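Local coordinates for putative sugar binding protein (Bacteroides vulgatus ATCC 8482, PDB 3KEZ) that probably binds sugars at the outer membrane as a calcium-containing member of the SusD family, whose relatives capture glycans for import, at residues R43-G48 against I332-L337; S289-L294 against S417-T422; K304-D309 against A314-Y319. All coordinates share one frame; numbering follows the deposited sequence. Where two conformers were deposited one is given.

All three contacts are buried, but they lie at different distances from the centre of the chain, and their chemistry differs. The centre of contact 1 lies about 4 Å from the centre of the chain, where helix 43-50 meets strand 332-336 through methyl groups alone. Contact 3, a β-hairpin whose centre is about 19 Å out, is held by backbone hydrogen bonds with side chains on both faces. Contact 2, its centre about 25 Å out, mixes apolar packing with a phenol-carboxylate pair beside a loop. Contacts 2 and 3 share an apolar patch, since Tyr-291 and Ile-419 both pack on Phe-308. Tyr-319, just past the hairpin, packs on Val-45, Ile-332 and Pro-333 of contact 1.

Contact 1 (R43-G48 against I332-L337); sequences RLVYYG and IPLIRL. With EDO (1,2-ethanediol), chain G.
Val-45 of helix 43-50 meets Ile-332 and Leu-334 of strand 332-336 with one methyl group. CG2 of Val-45 lies 3.8 Å from CD1 of Leu-334 and 4.1 Å from CG2 of Ile-332. The Val-45 and Ile-332 side chains run past each other in opposite senses, whereas that of Leu-334 comes in obliquely. With its CG anti to the backbone N (chi1 -157°), Leu-334 swings CD1 round to the valine although its CB does not point there. The strand pairs antiparallel with strand 255-259, with a classic β bulge in which Leu-334 and Ile-335 both face Phe-257. Met-272 of helix 272-275 and Tyr-319 add to the packing on Val-45, and Ile-259 packs on Ile-332, which lies near the calcium ligand Asn-261.

Polar interactions lie elsewhere on the helix. Arg-43 extends its guanidinium to a 1,2-ethanediol, probably from the crystallisation liquor: NH1 donates to O1 at 3.2 Å, nearly straight at 170° and in the guanidinium plane, while NH2 donates to O2 at 3.3 Å. NH1 also bonds to OG of Ser-80. Hydrocarbon alone thus joins helix to strand, so the fit depends on shape and polar pairing is left to residues facing other ways.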
loop_
_atom_site.group_PDB
_atom_site.type_symbol
_atom_site.label_atom_id
_atom_site.label_comp_id
_atom_site.label_asym_id
_atom_site.label_seq_id
_atom_site.Cartn_x
_atom_site.Cartn_y
_atom_site.Cartn_z
ATOM N N ARG A 43 -3.899 9.542 2.629
ATOM C CA ARG A 43 -2.957 9.413 3.751
ATOM C C ARG A 43 -2.341 8.059 3.901
ATOM O O ARG A 43 -1.150 7.989 4.212
ATOM C CB ARG A 43 -3.632 9.838 5.067
ATOM C CG ARG A 43 -3.854 11.331 5.099
ATOM C CD ARG A 43 -4.482 11.788 6.407
ATOM N NE ARG A 43 -4.678 13.229 6.426
ATOM C CZ ARG A 43 -5.370 13.881 7.350
ATOM N NH1 ARG A 43 -5.931 13.222 8.334
ATOM N NH2 ARG A 43 -5.513 15.198 7.273
ATOM N N LEU A 44 -3.122 6.986 3.654
ATOM C CA LEU A 44 -2.580 5.623 3.790
ATOM C C LEU A 44 -1.639 5.272 2.651
ATOM O O LEU A 44 -0.737 4.438 2.825
ATOM C CB LEU A 44 -3.686 4.556 3.952
ATOM C CG LEU A 44 -4.544 4.758 5.226
ATOM C CD1 LEU A 44 -5.667 3.757 5.218
ATOM C CD2 LEU A 44 -3.717 4.606 6.517
ATOM N N VAL A 45 -1.758 5.975 1.532
ATOM C CA VAL A 45 -0.864 5.743 0.433
ATOM C C VAL A 45 0.418 6.523 0.598
ATOM O O VAL A 45 1.492 5.955 0.539
ATOM C CB VAL A 45 -1.539 6.000 -0.926
ATOM C CG1 VAL A 45 -0.604 5.582 -2.070
ATOM C CG2 VAL A 45 -2.861 5.177 -0.991
ATOM N N TYR A 46 0.337 7.838 0.799
ATOM C CA TYR A 46 1.547 8.612 0.753
ATOM C C TYR A 46 2.494 8.398 1.925
ATOM O O TYR A 46 3.664 8.746 1.823
ATOM C CB TYR A 46 1.293 10.100 0.523
ATOM C CG TYR A 46 0.640 10.927 1.631
ATOM C CD1 TYR A 46 1.270 11.162 2.821
ATOM C CD2 TYR A 46 -0.554 11.567 1.404
ATOM C CE1 TYR A 46 0.684 11.967 3.798
ATOM C CE2 TYR A 46 -1.157 12.362 2.379
ATOM C CZ TYR A 46 -0.511 12.587 3.553
ATOM O OH TYR A 46 -1.085 13.405 4.506
ATOM N N TYR A 47 1.987 7.886 3.037
ATOM C CA TYR A 47 2.799 7.746 4.275
ATOM C C TYR A 47 4.170 7.114 3.985
ATOM O O TYR A 47 5.219 7.687 4.300
ATOM C CB TYR A 47 2.041 6.935 5.329
ATOM C CG TYR A 47 2.747 6.813 6.664
ATOM C CD1 TYR A 47 2.740 7.845 7.566
ATOM C CD2 TYR A 47 3.443 5.644 7.009
ATOM C CE1 TYR A 47 3.403 7.735 8.794
ATOM C CE2 TYR A 47 4.113 5.540 8.213
ATOM C CZ TYR A 47 4.061 6.556 9.112
ATOM O OH TYR A 47 4.691 6.412 10.323
ATOM N N GLY A 48 4.170 5.976 3.298
ATOM C CA GLY A 48 5.416 5.255 3.084
ATOM C C GLY A 48 6.359 5.895 2.065
ATOM O O GLY A 48 7.516 5.445 1.913
ATOM N N ILE A 332 -6.878 5.003 -7.578
ATOM C CA ILE A 332 -5.683 4.581 -6.876
ATOM C C ILE A 332 -5.326 3.137 -7.252
ATOM O O ILE A 332 -6.095 2.225 -6.992
ATOM C CB ILE A 332 -5.884 4.658 -5.344
ATOM C CG1 ILE A 332 -6.608 5.963 -4.973
ATOM C CG2 ILE A 332 -4.515 4.465 -4.647
ATOM C CD1 ILE A 332 -5.810 7.290 -5.197
ATOM N N PRO A 333 -4.190 2.929 -7.932
ATOM C CA PRO A 333 -3.749 1.574 -8.289
ATOM C C PRO A 333 -3.082 0.878 -7.101
ATOM O O PRO A 333 -1.874 0.657 -7.111
ATOM C CB PRO A 333 -2.770 1.837 -9.430
ATOM C CG PRO A 333 -2.116 3.120 -9.052
ATOM C CD PRO A 333 -3.205 3.946 -8.355
ATOM N N LEU A 334 -3.898 0.493 -6.123
ATOM C CA LEU A 334 -3.415 0.157 -4.795
ATOM C C LEU A 334 -2.572 -1.121 -4.743
ATOM O O LEU A 334 -1.591 -1.177 -4.029
ATOM C CB LEU A 334 -4.614 0.050 -3.847
ATOM C CG LEU A 334 -4.328 0.240 -2.371
ATOM C CD1 LEU A 334 -3.646 1.593 -2.147
ATOM C CD2 LEU A 334 -5.647 0.136 -1.658
ATOM N N ILE A 335 -2.991 -2.136 -5.494
ATOM C CA ILE A 335 -2.255 -3.405 -5.696
ATOM C C ILE A 335 -2.136 -3.735 -7.212
ATOM O O ILE A 335 -3.136 -3.815 -7.945
ATOM C CB ILE A 335 -2.945 -4.624 -4.987
ATOM C CG1 ILE A 335 -3.132 -4.351 -3.483
ATOM C CG2 ILE A 335 -2.136 -5.954 -5.238
ATOM C CD1 ILE A 335 -3.959 -5.411 -2.753
ATOM N N ARG A 336 -0.892 -3.922 -7.656
ATOM C CA ARG A 336 -0.547 -4.154 -9.041
ATOM C C ARG A 336 0.206 -5.469 -9.259
ATOM O O ARG A 336 1.033 -5.850 -8.414
ATOM C CB ARG A 336 0.358 -3.020 -9.540
ATOM C CG ARG A 336 -0.323 -1.667 -9.604
ATOM C CD ARG A 336 0.346 -0.757 -10.627
ATOM N NE ARG A 336 1.636 -0.249 -10.183
ATOM C CZ ARG A 336 2.819 -0.375 -10.803
ATOM N NH1 ARG A 336 2.956 -1.064 -11.919
ATOM N NH2 ARG A 336 3.899 0.198 -10.271
ATOM N N LEU A 337 -0.041 -6.115 -10.411
ATOM C CA LEU A 337 0.708 -7.312 -10.803
ATOM C C LEU A 337 2.225 -7.122 -10.764
ATOM O O LEU A 337 2.938 -8.058 -10.409
ATOM C CB LEU A 337 0.321 -7.790 -12.175
ATOM C CG LEU A 337 0.816 -9.160 -12.600
ATOM C CD1 LEU A 337 0.307 -10.332 -11.685
ATOM C CD2 LEU A 337 0.360 -9.392 -14.058
HETATM C C1 EDO G . -8.411 16.286 10.429
HETATM O O1 EDO G . -7.715 15.045 10.295
HETATM C C2 EDO G . -7.611 17.382 9.737
HETATM O O2 EDO G . -6.201 17.109 9.860
#

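Contact 2 (S289-L294 against S417-T422); sequences SFYQLL and SDINKT
Tyr-291 holds CG anti to its own backbone nitrogen (chi1 -178°), which carries the ring away from the helix 288-295 and towards the loop residues Asp-418 and Ile-419. On the loop, Ile-419 places CG1 between its backbone N and carbonyl carbon (chi1 51°) and then extends, bringing CD1 to the inner part of the tyrosine. That methyl lies 3.7 Å from CD2 of Tyr-291 and 3.8 Å from its CB, approaching the ring obliquely. Further out, CB of Asp-418 packs 3.6 Å from CE2 of Tyr-291, and the two side chains cross at about a right angle. OH of Tyr-291 is 2.9 Å from OD2 of Asp-418, an oxygen near the ring plane at its edge, while the carboxylate is turned 65° from the ring.

The contact joins a short helix to the irregular chain between strands 409-410 and 430-431, within the SusD family region and away from the calcium site. Here the loop makes a type I β-turn from Ile-419 to Thr-422, closed by the bond from N of Thr-422 to O of Ile-419 at 3.2 Å. Replacing Tyr-291 by an alanine would probably leave the Asp-418 carboxylate without its phenol neighbour and open a gap beside CD1 of Ile-419. The carboxylate also has a long, weak ion pair with Lys-311, while Gln-292, next along the helix, donates from NE2 to Asp-416 just ahead of this loop segment.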
loop_
_atom_site.group_PDB
_atom_site.type_symbol
_atom_site.label_atom_id
_atom_site.label_comp_id
_atom_site.label_asym_id
_atom_site.label_seq_id
_atom_site.Cartn_x
_atom_site.Cartn_y
_atom_site.Cartn_z
ATOM N N SER A 289 17.872 12.856 -5.455
ATOM C CA SER A 289 18.558 11.562 -5.472
ATOM C C SER A 289 17.743 10.491 -6.220
ATOM O O SER A 289 18.318 9.687 -6.952
ATOM C CB SER A 289 18.901 11.064 -4.056
ATOM O OG SER A 289 17.774 10.975 -3.189
ATOM N N PHE A 290 16.416 10.494 -6.067
ATOM C CA PHE A 290 15.610 9.504 -6.781
ATOM C C PHE A 290 15.554 9.824 -8.295
ATOM O O PHE A 290 15.658 8.931 -9.123
ATOM C CB PHE A 290 14.192 9.397 -6.254
ATOM C CG PHE A 290 13.343 8.458 -7.072
ATOM C CD1 PHE A 290 13.478 7.100 -6.925
ATOM C CD2 PHE A 290 12.455 8.934 -8.010
ATOM C CE1 PHE A 290 12.694 6.222 -7.678
ATOM C CE2 PHE A 290 11.713 8.082 -8.774
ATOM C CZ PHE A 290 11.828 6.702 -8.595
ATOM N N TYR A 291 15.382 11.098 -8.631
ATOM C CA TYR A 291 15.458 11.518 -10.036
ATOM C C TYR A 291 16.780 11.091 -10.685
ATOM O O TYR A 291 16.786 10.544 -11.797
ATOM C CB TYR A 291 15.238 13.020 -10.158
ATOM C CG TYR A 291 15.245 13.547 -11.568
ATOM C CD1 TYR A 291 14.471 12.958 -12.557
ATOM C CD2 TYR A 291 16.049 14.627 -11.919
ATOM C CE1 TYR A 291 14.464 13.435 -13.845
ATOM C CE2 TYR A 291 16.064 15.118 -13.220
ATOM C CZ TYR A 291 15.270 14.523 -14.169
ATOM O OH TYR A 291 15.295 14.994 -15.424
ATOM N N GLN A 292 17.895 11.311 -9.977
ATOM C CA GLN A 292 19.210 10.907 -10.487
ATOM C C GLN A 292 19.377 9.387 -10.645
ATOM O O GLN A 292 19.914 8.928 -11.665
ATOM C CB GLN A 292 20.314 11.511 -9.657
ATOM C CG GLN A 292 20.342 13.028 -9.884
ATOM C CD GLN A 292 21.356 13.755 -9.046
ATOM O OE1 GLN A 292 21.974 13.184 -8.130
ATOM N NE2 GLN A 292 21.504 15.053 -9.321
ATOM N N LEU A 293 18.891 8.619 -9.676
ATOM C CA LEU A 293 18.826 7.148 -9.790
ATOM C C LEU A 293 18.014 6.720 -11.011
ATOM O O LEU A 293 18.434 5.835 -11.771
ATOM C CB LEU A 293 18.239 6.543 -8.491
ATOM C CG LEU A 293 17.434 5.219 -8.401
ATOM C CD1 LEU A 293 17.091 4.981 -6.973
ATOM C CD2 LEU A 293 16.136 5.199 -9.156
ATOM N N LEU A 294 16.845 7.350 -11.204
ATOM C CA LEU A 294 15.924 6.919 -12.248
ATOM C C LEU A 294 16.521 7.261 -13.609
ATOM O O LEU A 294 16.480 6.446 -14.529
ATOM C CB LEU A 294 14.512 7.512 -12.075
ATOM C CG LEU A 294 13.381 6.942 -12.952
ATOM C CD1 LEU A 294 13.195 5.439 -12.760
ATOM C CD2 LEU A 294 12.021 7.691 -12.762
ATOM N N SER A 417 19.792 20.481 -11.627
ATOM C CA SER A 417 19.326 21.664 -12.304
ATOM C C SER A 417 18.033 21.423 -13.107
ATOM O O SER A 417 17.383 22.384 -13.490
ATOM C CB SER A 417 20.442 22.235 -13.184
ATOM O OG SER A 417 20.945 21.236 -14.048
ATOM N N ASP A 418 17.628 20.172 -13.334
ATOM C CA ASP A 418 16.328 19.913 -14.017
ATOM C C ASP A 418 15.154 20.117 -13.064
ATOM O O ASP A 418 14.013 20.276 -13.508
ATOM C CB ASP A 418 16.218 18.486 -14.560
ATOM C CG ASP A 418 17.081 18.221 -15.786
ATOM O OD1 ASP A 418 17.409 19.176 -16.519
ATOM O OD2 ASP A 418 17.369 17.003 -16.010
ATOM N N ILE A 419 15.427 20.037 -11.757
ATOM C CA ILE A 419 14.415 20.235 -10.725
ATOM C C ILE A 419 15.021 21.096 -9.629
ATOM O O ILE A 419 15.251 20.644 -8.504
ATOM C CB ILE A 419 13.871 18.903 -10.176
ATOM C CG1 ILE A 419 15.001 17.939 -9.735
ATOM C CG2 ILE A 419 12.962 18.287 -11.217
ATOM C CD1 ILE A 419 14.490 16.628 -9.225
ATOM N N ASN A 420 15.263 22.361 -9.985
ATOM C CA ASN A 420 16.181 23.208 -9.227
ATOM C C ASN A 420 15.599 23.795 -7.966
ATOM O O ASN A 420 16.318 24.453 -7.234
ATOM C CB ASN A 420 16.823 24.309 -10.109
ATOM C CG ASN A 420 15.836 25.364 -10.575
ATOM O OD1 ASN A 420 14.814 25.602 -9.940
ATOM N ND2 ASN A 420 16.153 26.018 -11.682
ATOM N N LYS A 421 14.314 23.570 -7.696
ATOM C CA LYS A 421 13.725 23.984 -6.414
ATOM C C LYS A 421 13.532 22.843 -5.421
ATOM O O LYS A 421 13.073 23.060 -4.297
ATOM C CB LYS A 421 12.395 24.710 -6.643
ATOM C CG LYS A 421 12.565 26.087 -7.272
ATOM C CD LYS A 421 11.232 26.744 -7.603
ATOM C CE LYS A 421 11.461 28.033 -8.386
ATOM N NZ LYS A 421 10.312 28.355 -9.244
ATOM N N THR A 422 13.885 21.627 -5.822
ATOM C CA THR A 422 13.719 20.472 -4.966
ATOM C C THR A 422 14.938 20.326 -4.063
ATOM O O THR A 422 16.051 20.110 -4.539
ATOM C CB THR A 422 13.609 19.179 -5.821
ATOM O OG1 THR A 422 12.542 19.300 -6.767
ATOM C CG2 THR A 422 13.415 17.928 -4.930
#

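Contact 3 (K304-D309 against A314-Y319); sequences KILSFD and AYVNKY
A β-hairpin pairs strand 306-309 with strand 313-316, antiparallel at 148°. Ser-307 and Tyr-315 form its hydrogen-bonded pair: N of Ser-307 donates to O of Tyr-315 at 2.8 Å, and N of Tyr-315 to O of Ser-307 at 2.7 Å, both donors tilted out of the carbonyl planes. Beyond the paired strands, N of Asn-317 meets O of Ile-305 at 2.7 Å, almost in line with the carbonyl bond (169°).

Alternation along the hairpin sorts the side chains. Leu-306, Phe-308, Ala-314 and Val-316 share one face, where CB of Ala-314 sits 3.6 Å from CE2 of Phe-308 and Ile-286 of strand 284-286 packs on Leu-306, Ala-314 and Val-316. Ser-307 and Tyr-315 occupy the other face. Toward the turn of the hairpin, CG of Tyr-315 lies anti to the carbonyl carbon (chi1 -66°), which lays the ring edge beside CB of Asp-309, and one water donates to OD2 of Asp-309 at 2.8 Å while accepting from OH of Tyr-315 at 2.7 Å. A second water donates to OD1 of Asn-317. Where the strand gives way to an inverse γ-turn centred on Asn-317, CD1 of Ile-305 lies alongside CG1 of Val-316 at 3.9 Å.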
loop_
_atom_site.group_PDB
_atom_site.type_symbol
_atom_site.label_atom_id
_atom_site.label_comp_id
_atom_site.label_asym_id
_atom_site.label_seq_id
_atom_site.Cartn_x
_atom_site.Cartn_y
_atom_site.Cartn_z
ATOM N N LYS A 304 8.921 8.605 -18.115
ATOM C CA LYS A 304 7.788 9.220 -18.815
ATOM C C LYS A 304 6.514 9.418 -17.991
ATOM O O LYS A 304 5.515 9.912 -18.518
ATOM C CB LYS A 304 7.458 8.406 -20.059
ATOM C CG LYS A 304 8.509 8.505 -21.138
ATOM C CD LYS A 304 8.189 7.540 -22.271
ATOM C CE LYS A 304 9.091 7.771 -23.479
ATOM N NZ LYS A 304 8.573 7.054 -24.673
ATOM N N ILE A 305 6.527 9.021 -16.719
ATOM C CA ILE A 305 5.410 9.311 -15.823
ATOM C C ILE A 305 5.764 10.397 -14.816
ATOM O O ILE A 305 5.068 10.568 -13.820
ATOM C CB ILE A 305 4.814 8.054 -15.117
ATOM C CG1 ILE A 305 5.822 7.289 -14.243
ATOM C CG2 ILE A 305 4.116 7.145 -16.140
ATOM C CD1 ILE A 305 6.335 8.096 -13.032
ATOM N N LEU A 306 6.839 11.117 -15.091
ATOM C CA LEU A 306 7.228 12.270 -14.320
ATOM C C LEU A 306 6.659 13.501 -15.013
ATOM O O LEU A 306 6.744 13.642 -16.221
ATOM C CB LEU A 306 8.754 12.359 -14.213
ATOM C CG LEU A 306 9.541 11.249 -13.478
ATOM C CD1 LEU A 306 11.010 11.731 -13.380
ATOM C CD2 LEU A 306 8.883 10.916 -12.086
ATOM N N SER A 307 6.050 14.369 -14.218
ATOM C CA SER A 307 5.479 15.638 -14.684
ATOM C C SER A 307 6.292 16.750 -14.064
ATOM O O SER A 307 6.351 16.893 -12.848
ATOM C CB SER A 307 4.025 15.811 -14.263
ATOM O OG SER A 307 3.175 14.991 -15.020
ATOM N N PHE A 308 6.959 17.533 -14.907
ATOM C CA PHE A 308 7.880 18.564 -14.431
ATOM C C PHE A 308 7.212 19.940 -14.383
ATOM O O PHE A 308 6.661 20.407 -15.376
ATOM C CB PHE A 308 9.113 18.659 -15.332
ATOM C CG PHE A 308 9.960 17.434 -15.315
ATOM C CD1 PHE A 308 9.670 16.374 -16.147
ATOM C CD2 PHE A 308 11.045 17.336 -14.451
ATOM C CE1 PHE A 308 10.438 15.228 -16.122
ATOM C CE2 PHE A 308 11.810 16.181 -14.408
ATOM C CZ PHE A 308 11.521 15.138 -15.249
ATOM N N ASP A 309 7.267 20.569 -13.212
ATOM C CA ASP A 309 6.886 21.956 -13.042
ATOM C C ASP A 309 8.061 22.796 -13.483
ATOM O O ASP A 309 8.974 23.022 -12.696
ATOM C CB ASP A 309 6.598 22.238 -11.571
ATOM C CG ASP A 309 6.237 23.677 -11.332
ATOM O OD1 ASP A 309 5.868 24.307 -12.319
ATOM O OD2 ASP A 309 6.376 24.170 -10.196
ATOM N N ALA A 314 9.593 17.656 -9.978
ATOM C CA ALA A 314 9.050 16.575 -10.765
ATOM C C ALA A 314 8.043 15.824 -9.913
ATOM O O ALA A 314 8.375 15.293 -8.843
ATOM C CB ALA A 314 10.142 15.650 -11.236
ATOM N N TYR A 315 6.808 15.776 -10.399
ATOM C CA TYR A 315 5.735 15.052 -9.742
ATOM C C TYR A 315 5.576 13.666 -10.364
ATOM O O TYR A 315 5.906 13.467 -11.532
ATOM C CB TYR A 315 4.430 15.850 -9.868
ATOM C CG TYR A 315 4.526 17.138 -9.099
ATOM C CD1 TYR A 315 4.169 17.174 -7.771
ATOM C CD2 TYR A 315 5.097 18.285 -9.661
ATOM C CE1 TYR A 315 4.331 18.298 -7.025
ATOM C CE2 TYR A 315 5.250 19.445 -8.919
ATOM C CZ TYR A 315 4.846 19.435 -7.597
ATOM O OH TYR A 315 4.956 20.530 -6.816
ATOM N N VAL A 316 5.086 12.710 -9.581
ATOM C CA VAL A 316 4.830 11.377 -10.093
ATOM C C VAL A 316 3.408 11.345 -10.633
ATOM O O VAL A 316 2.441 11.382 -9.893
ATOM C CB VAL A 316 5.043 10.307 -9.030
ATOM C CG1 VAL A 316 4.731 8.901 -9.582
ATOM C CG2 VAL A 316 6.493 10.397 -8.500
ATOM N N ASN A 317 3.296 11.266 -11.947
ATOM C CA ASN A 317 2.022 11.400 -12.648
ATOM C C ASN A 317 1.346 10.042 -12.839
ATOM O O ASN A 317 0.941 9.674 -13.962
ATOM C CB ASN A 317 2.271 12.072 -14.020
ATOM C CG ASN A 317 1.007 12.640 -14.632
ATOM O OD1 ASN A 317 0.166 13.160 -13.914
ATOM N ND2 ASN A 317 0.858 12.526 -15.960
ATOM N N LYS A 318 1.194 9.304 -11.748
ATOM C CA LYS A 318 0.528 7.987 -11.791
ATOM C C LYS A 318 -0.968 8.069 -11.562
ATOM O O LYS A 318 -1.705 7.149 -11.900
ATOM C CB LYS A 318 1.134 7.037 -10.753
ATOM C CG LYS A 318 2.572 6.672 -11.057
ATOM C CD LYS A 318 3.196 5.753 -9.997
ATOM C CE LYS A 318 4.440 5.058 -10.531
ATOM N NZ LYS A 318 5.069 4.100 -9.532
ATOM N N TYR A 319 -1.392 9.146 -10.931
ATOM C CA TYR A 319 -2.798 9.358 -10.636
ATOM C C TYR A 319 -3.412 10.173 -11.768
ATOM O O TYR A 319 -3.618 11.379 -11.670
ATOM C CB TYR A 319 -2.907 10.025 -9.281
ATOM C CG TYR A 319 -2.295 9.108 -8.247
ATOM C CD1 TYR A 319 -3.009 8.009 -7.743
ATOM C CD2 TYR A 319 -0.973 9.270 -7.831
ATOM C CE1 TYR A 319 -2.422 7.118 -6.843
ATOM C CE2 TYR A 319 -0.373 8.368 -6.927
ATOM C CZ TYR A 319 -1.101 7.321 -6.428
ATOM O OH TYR A 319 -0.498 6.481 -5.513
HETATM O O HOH W 1 1.483 14.749 -11.970
HETATM O O HOH W 2 5.067 22.869 -8.117
#